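Local coordinates for protein (auracyanin) (Chloroflexus aurantiacus, PDB 1QHQ) that carries electrons as a blue copper protein of the cupredoxin fold, probably as a soluble acceptor for the membrane-bound alternative complex III, at residues A[5-13]-A[106-114]; A[113-121]-A[132-140]. All blocks are in the same frame, centred on the assembly; numbering follows the deposited sequence. Where two conformers were deposited one is given.

Contact 1 of 2, residues A[5-13]-A[106-114]; sequences PGGSNVVNE and GSVTFRTPA
At strand 104-111, an outermost strand of one sheet of the cupredoxin fold, residues 5-13 of the N-terminal arm are pinned by a single beta bridge, Val10 CA 4.0 Å from Phe110 CA. The backbone bonds run from Arg111 N to Asn9 O at 2.8 Å and from Val11 N to Thr109 O at 3.1 Å. A type I turn from Gly7 to Val10 presents Asn9, whose CG lies beside its own backbone N (chi1 -75°). This side chain reaches along the strand, and ND2 donates to Arg111 O at 2.9 Å, almost within the plane of its own amide. Ser8 OG donates to Asn9 OD1, so both ends of the amide are engaged and its rotation is fixed. With an alanine here, Arg111 O would probably lose this donor and Ser8 OG its acceptor. On the Pro5 side of the bridge, Val10 CG2 meets Val108 CG2 at 3.8 Å, the two valines crossing at about a right angle. Beyond Val11, in the conformers given, Arg111 NH2 forms a salt bridge 2.8 Å from Glu13 OE1, the carboxylate and guanidinium planes 43° apart; with both residues modelled twice, this link is doubtful in the other copies. Asn9 also bonds through its backbone to Leu94 of strand 93-96. Directional polar bonds thus fasten an irregular arm, while apolar contact is confined largely to the valines.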
# COMPACT_ATOMS: atom_id res chain seq x y z
N PRO A 5 10.17 -0.35 1.53
CA PRO A 5 9.16 -0.94 0.62
C PRO A 5 9.37 -2.43 0.56
O PRO A 5 10.46 -2.94 0.88
CB PRO A 5 9.37 -0.23 -0.69
CG PRO A 5 10.76 0.33 -0.65
CD PRO A 5 11.10 0.52 0.81
N GLY A 6 8.41 -3.16 0.00
CA GLY A 6 8.57 -4.63 -0.05
C GLY A 6 7.29 -5.22 -0.68
O GLY A 6 6.52 -4.49 -1.30
N GLY A 7 7.23 -6.54 -0.64
CA GLY A 7 6.07 -7.24 -1.19
C GLY A 7 6.51 -8.39 -2.08
O GLY A 7 7.56 -8.41 -2.70
N SER A 8 5.59 -9.39 -2.16
CA SER A 8 5.88 -10.54 -2.99
C SER A 8 6.06 -10.19 -4.46
O SER A 8 6.73 -10.94 -5.16
CB SER A 8 4.81 -11.63 -2.85
OG SER A 8 3.55 -11.14 -3.33
N ASN A 9 5.43 -9.14 -4.94
CA ASN A 9 5.44 -8.83 -6.37
C ASN A 9 6.39 -7.70 -6.74
O ASN A 9 6.36 -7.22 -7.88
CB ASN A 9 4.00 -8.46 -6.80
CG ASN A 9 3.12 -9.71 -6.89
OD1 ASN A 9 3.26 -10.67 -6.14
ND2 ASN A 9 2.18 -9.67 -7.83
N VAL A 10 7.22 -7.27 -5.79
CA VAL A 10 8.21 -6.21 -6.14
C VAL A 10 9.17 -6.70 -7.20
O VAL A 10 9.61 -7.85 -7.12
CB VAL A 10 8.99 -5.80 -4.88
CG1 VAL A 10 10.17 -4.92 -5.18
CG2 VAL A 10 7.99 -5.03 -4.00
N VAL A 11 9.46 -5.85 -8.17
CA VAL A 11 10.43 -6.22 -9.22
C VAL A 11 11.33 -5.02 -9.48
O VAL A 11 10.93 -3.86 -9.32
CB VAL A 11 9.77 -6.66 -10.53
CG1 VAL A 11 9.07 -8.00 -10.44
CG2 VAL A 11 8.84 -5.60 -11.08
N ASN A 12 12.56 -5.30 -9.90
CA ASN A 12 13.48 -4.26 -10.36
C ASN A 12 13.43 -4.22 -11.88
O ASN A 12 14.27 -4.75 -12.63
CB ASN A 12 14.90 -4.57 -9.86
CG ASN A 12 15.14 -4.00 -8.47
OD1 ASN A 12 14.67 -2.90 -8.19
ND2 ASN A 12 15.83 -4.71 -7.60
N GLU A 13 12.32 -3.70 -12.40
CA GLU A 13 12.05 -3.59 -13.81
C GLU A 13 11.56 -2.19 -14.15
O GLU A 13 11.03 -1.50 -13.27
CB GLU A 13 10.97 -4.59 -14.26
CG GLU A 13 11.52 -6.02 -14.20
CD GLU A 13 10.51 -7.07 -14.61
OE1 GLU A 13 10.04 -7.02 -15.76
OE2 GLU A 13 10.32 -8.03 -13.84
N GLY A 106 7.10 8.21 -1.19
CA GLY A 106 7.86 6.94 -1.37
C GLY A 106 7.15 6.12 -2.44
O GLY A 106 5.94 6.21 -2.64
N SER A 107 7.96 5.32 -3.14
CA SER A 107 7.32 4.51 -4.22
C SER A 107 7.49 3.03 -3.92
O SER A 107 8.37 2.60 -3.18
CB SER A 107 7.98 4.84 -5.57
OG SER A 107 7.81 6.22 -5.88
N VAL A 108 6.73 2.25 -4.72
CA VAL A 108 7.00 0.81 -4.79
C VAL A 108 6.78 0.35 -6.25
O VAL A 108 5.87 0.84 -6.88
CB VAL A 108 6.20 -0.02 -3.81
CG1 VAL A 108 4.70 0.10 -3.98
CG2 VAL A 108 6.63 -1.48 -3.81
N THR A 109 7.70 -0.47 -6.74
CA THR A 109 7.60 -0.91 -8.15
C THR A 109 7.34 -2.41 -8.13
O THR A 109 8.09 -3.17 -7.50
CB THR A 109 8.88 -0.62 -8.92
OG1 THR A 109 9.05 0.83 -8.99
CG2 THR A 109 8.80 -1.16 -10.37
N PHE A 110 6.23 -2.80 -8.74
CA PHE A 110 5.77 -4.17 -8.62
C PHE A 110 5.10 -4.64 -9.90
O PHE A 110 4.56 -3.84 -10.66
CB PHE A 110 4.86 -4.37 -7.41
CG PHE A 110 3.54 -3.64 -7.50
CD1 PHE A 110 3.47 -2.28 -7.26
CD2 PHE A 110 2.38 -4.32 -7.84
CE1 PHE A 110 2.26 -1.62 -7.35
CE2 PHE A 110 1.18 -3.66 -7.98
CZ PHE A 110 1.10 -2.30 -7.67
N ARG A 111 4.99 -5.96 -10.02
CA ARG A 111 4.19 -6.55 -11.10
C ARG A 111 2.78 -6.79 -10.57
O ARG A 111 2.59 -7.41 -9.54
CB ARG A 111 4.81 -7.86 -11.60
CG ARG A 111 4.04 -8.44 -12.80
CD ARG A 111 4.79 -9.62 -13.40
NE ARG A 111 6.13 -9.22 -13.84
CZ ARG A 111 6.39 -8.70 -15.04
NH1 ARG A 111 5.38 -8.50 -15.88
NH2 ARG A 111 7.60 -8.34 -15.40
N THR A 112 1.81 -6.18 -11.25
CA THR A 112 0.42 -6.40 -10.78
C THR A 112 0.07 -7.88 -10.88
O THR A 112 0.59 -8.60 -11.74
CB THR A 112 -0.54 -5.57 -11.64
OG1 THR A 112 -0.30 -5.94 -13.02
CG2 THR A 112 -0.29 -4.07 -11.51
N PRO A 113 -0.82 -8.34 -10.02
CA PRO A 113 -1.29 -9.70 -9.99
C PRO A 113 -2.27 -10.03 -11.10
O PRO A 113 -2.41 -9.25 -12.06
CB PRO A 113 -1.97 -9.78 -8.60
CG PRO A 113 -2.57 -8.40 -8.48
CD PRO A 113 -1.47 -7.48 -8.99
N ALA A 114 -2.89 -11.20 -11.04
CA ALA A 114 -3.87 -11.61 -12.10
C ALA A 114 -5.11 -10.75 -12.05
O ALA A 114 -5.36 -10.09 -11.01
CB ALA A 114 -4.27 -13.06 -11.72

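Contact 2 of 2, residues A[113-121]-A[132-140]; sequences PAPGTYLYI and MKGTLTVTP
Tyr120 holds CG between its backbone N and carbonyl carbon (chi1 51°), which lays the ring across the neighbouring strand at Gly134; Val138 sets CG1 anti to its N (chi1 177°) and turns CG2 to the Tyr118 ring. Gly134 CA sits over the Tyr120 face, 3.7 Å from the centroid, a CH-pi contact. A CB at Gly134 would clash with that ring. Val138 CG2 approaches Tyr118 CD1 obliquely to 3.7 Å, while Val138 CG1 packs 3.4 Å from Pro113 O. Pro113 CG lies over one face of the Tyr118 ring, toward its rim, and Tyr118 OH donates to Ala114 O at 2.6 Å, fastening the ring to the loop before its strand. Six backbone bonds join the antiparallel strands in three hydrogen-bonded pairs, Gly116 with Val138, Tyr118 with Leu136 and Tyr120 with Gly134. On the opposite face, the side chains of Thr117 and Thr137 lie side by side, and in the Thr117 conformer given a water lies between their hydroxyls, a doubtful bridge. The hairpin leads to the type I copper site, where Met132 is a ligand with His57, Cys122 and His127. Tyr120 OH bonds to Gln32 O, and Leu136 packs on Leu35 and Leu37 of strand 34-38. Across the sheet, Leu119 and Ile121 lie against helix 66-77, and strands 34-38 and 60-62 flank the pair.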
# COMPACT_ATOMS: atom_id res chain seq x y z
N PRO A 113 -0.82 -8.34 -10.02
CA PRO A 113 -1.29 -9.70 -9.99
C PRO A 113 -2.27 -10.03 -11.10
O PRO A 113 -2.41 -9.25 -12.06
CB PRO A 113 -1.97 -9.78 -8.60
CG PRO A 113 -2.57 -8.40 -8.48
CD PRO A 113 -1.47 -7.48 -8.99
N ALA A 114 -2.89 -11.20 -11.04
CA ALA A 114 -3.87 -11.61 -12.10
C ALA A 114 -5.11 -10.75 -12.05
O ALA A 114 -5.36 -10.09 -11.01
CB ALA A 114 -4.27 -13.06 -11.72
N PRO A 115 -5.95 -10.75 -13.04
CA PRO A 115 -7.18 -9.98 -13.06
C PRO A 115 -7.99 -10.34 -11.83
O PRO A 115 -8.01 -11.50 -11.39
CB PRO A 115 -7.90 -10.45 -14.34
CG PRO A 115 -6.71 -10.76 -15.24
CD PRO A 115 -5.78 -11.52 -14.31
N GLY A 116 -8.61 -9.33 -11.18
CA GLY A 116 -9.36 -9.60 -9.97
C GLY A 116 -9.44 -8.26 -9.18
O GLY A 116 -9.09 -7.24 -9.73
N THR A 117 -9.95 -8.40 -7.99
CA THR A 117 -10.15 -7.21 -7.12
C THR A 117 -9.38 -7.46 -5.82
O THR A 117 -9.29 -8.53 -5.27
CB THR A 117 -11.64 -7.06 -6.84
OG1 THR A 117 -12.32 -6.79 -8.07
CG2 THR A 117 -11.93 -5.91 -5.88
N TYR A 118 -8.69 -6.38 -5.40
CA TYR A 118 -7.72 -6.49 -4.33
C TYR A 118 -7.81 -5.21 -3.46
O TYR A 118 -7.98 -4.13 -4.02
CB TYR A 118 -6.29 -6.49 -4.93
CG TYR A 118 -6.05 -7.65 -5.88
CD1 TYR A 118 -6.35 -7.52 -7.23
CD2 TYR A 118 -5.43 -8.80 -5.42
CE1 TYR A 118 -6.12 -8.61 -8.08
CE2 TYR A 118 -5.13 -9.85 -6.28
CZ TYR A 118 -5.52 -9.73 -7.59
OH TYR A 118 -5.23 -10.79 -8.47
N LEU A 119 -7.69 -5.38 -2.16
CA LEU A 119 -7.67 -4.15 -1.33
C LEU A 119 -6.24 -3.63 -1.24
O LEU A 119 -5.28 -4.40 -1.16
CB LEU A 119 -8.12 -4.48 0.09
CG LEU A 119 -9.61 -4.67 0.32
CD1 LEU A 119 -9.84 -4.99 1.81
CD2 LEU A 119 -10.40 -3.46 -0.09
N TYR A 120 -6.16 -2.30 -1.14
CA TYR A 120 -4.93 -1.66 -0.67
C TYR A 120 -5.32 -0.94 0.67
O TYR A 120 -6.46 -0.50 0.77
CB TYR A 120 -4.30 -0.71 -1.62
CG TYR A 120 -5.15 0.37 -2.22
CD1 TYR A 120 -5.84 0.11 -3.44
CD2 TYR A 120 -5.28 1.64 -1.66
CE1 TYR A 120 -6.57 1.11 -4.02
CE2 TYR A 120 -6.03 2.62 -2.25
CZ TYR A 120 -6.69 2.35 -3.45
OH TYR A 120 -7.46 3.32 -4.04
N ILE A 121 -4.41 -0.97 1.60
CA ILE A 121 -4.69 -0.38 2.92
C ILE A 121 -3.46 0.37 3.37
O ILE A 121 -2.36 0.28 2.82
CB ILE A 121 -4.95 -1.49 4.00
CG1 ILE A 121 -3.76 -2.36 4.21
CG2 ILE A 121 -6.19 -2.31 3.58
CD1 ILE A 121 -3.94 -3.50 5.23
N MET A 132 -8.97 3.49 6.26
CA MET A 132 -7.93 3.88 5.27
C MET A 132 -7.61 2.65 4.39
O MET A 132 -6.74 1.87 4.66
CB MET A 132 -6.67 4.37 5.94
CG MET A 132 -5.70 4.95 4.84
SD MET A 132 -4.58 6.15 5.65
CE MET A 132 -3.57 6.55 4.18
N LYS A 133 -8.40 2.61 3.32
CA LYS A 133 -8.30 1.45 2.39
C LYS A 133 -8.86 1.93 1.05
O LYS A 133 -9.54 2.92 1.00
CB LYS A 133 -9.07 0.28 2.92
CG LYS A 133 -10.58 0.46 3.07
CD LYS A 133 -11.13 -0.86 3.64
CE LYS A 133 -12.49 -0.66 4.28
NZ LYS A 133 -12.79 -1.88 5.14
N GLY A 134 -8.70 1.07 0.04
CA GLY A 134 -9.28 1.40 -1.28
C GLY A 134 -9.23 0.06 -2.08
O GLY A 134 -8.68 -0.92 -1.59
N THR A 135 -9.86 0.09 -3.23
CA THR A 135 -9.96 -1.14 -4.02
C THR A 135 -9.18 -0.98 -5.34
O THR A 135 -9.44 -0.06 -6.09
CB THR A 135 -11.44 -1.43 -4.34
OG1 THR A 135 -12.13 -1.72 -3.10
CG2 THR A 135 -11.56 -2.65 -5.25
N LEU A 136 -8.29 -1.94 -5.54
CA LEU A 136 -7.59 -2.00 -6.85
C LEU A 136 -8.34 -3.06 -7.69
O LEU A 136 -8.41 -4.22 -7.29
CB LEU A 136 -6.14 -2.46 -6.66
CG LEU A 136 -5.44 -2.83 -8.02
CD1 LEU A 136 -5.31 -1.62 -8.91
CD2 LEU A 136 -4.08 -3.43 -7.71
N THR A 137 -8.81 -2.65 -8.84
CA THR A 137 -9.36 -3.64 -9.81
C THR A 137 -8.29 -3.86 -10.92
O THR A 137 -7.78 -2.93 -11.46
CB THR A 137 -10.65 -3.14 -10.44
OG1 THR A 137 -11.62 -2.99 -9.37
CG2 THR A 137 -11.21 -4.21 -11.39
N VAL A 138 -7.91 -5.13 -11.00
CA VAL A 138 -6.86 -5.47 -11.99
C VAL A 138 -7.58 -6.09 -13.20
O VAL A 138 -8.38 -7.02 -13.03
CB VAL A 138 -5.87 -6.44 -11.39
CG1 VAL A 138 -4.83 -6.85 -12.44
CG2 VAL A 138 -5.14 -5.77 -10.20
N THR A 139 -7.39 -5.46 -14.31
CA THR A 139 -8.14 -5.86 -15.56
C THR A 139 -7.26 -6.81 -16.35
O THR A 139 -6.17 -7.18 -15.99
CB THR A 139 -8.42 -4.58 -16.35
OG1 THR A 139 -7.15 -4.00 -16.76
CG2 THR A 139 -9.16 -3.56 -15.47
N PRO A 140 -7.87 -7.32 -17.47
CA PRO A 140 -7.19 -8.37 -18.23
C PRO A 140 -5.77 -8.12 -18.61
O PRO A 140 -5.38 -7.05 -19.08
CB PRO A 140 -8.09 -8.60 -19.44
CG PRO A 140 -9.46 -8.41 -18.81
CD PRO A 140 -9.26 -7.10 -18.04
OXT PRO A 140 -5.01 -9.16 -18.66
O HOH W 1 -13.87 -4.10 -9.02

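How the contacts relate
From the N terminus, residues 5-13 run as an irregular arm ahead of strand 17-22, and contact 1 closes a loop of 92 intervening residues when the chain returns on strand 104-111. That loop includes helix 66-77 and all five strands that precede strand 104-111. Contact 2 follows in series, neither nested in contact 1 nor crossing it: the chain turns through Pro113 and Ala114, which both contacts share, enters strand 116-121, and comes back on strand 133-139 after eleven residues. The short loop between carries the copper ligands Cys122, His127 and Met132. Contact 1 therefore ties the arm to the three-stranded sheet, and contact 2 builds the hairpin within the five-stranded one.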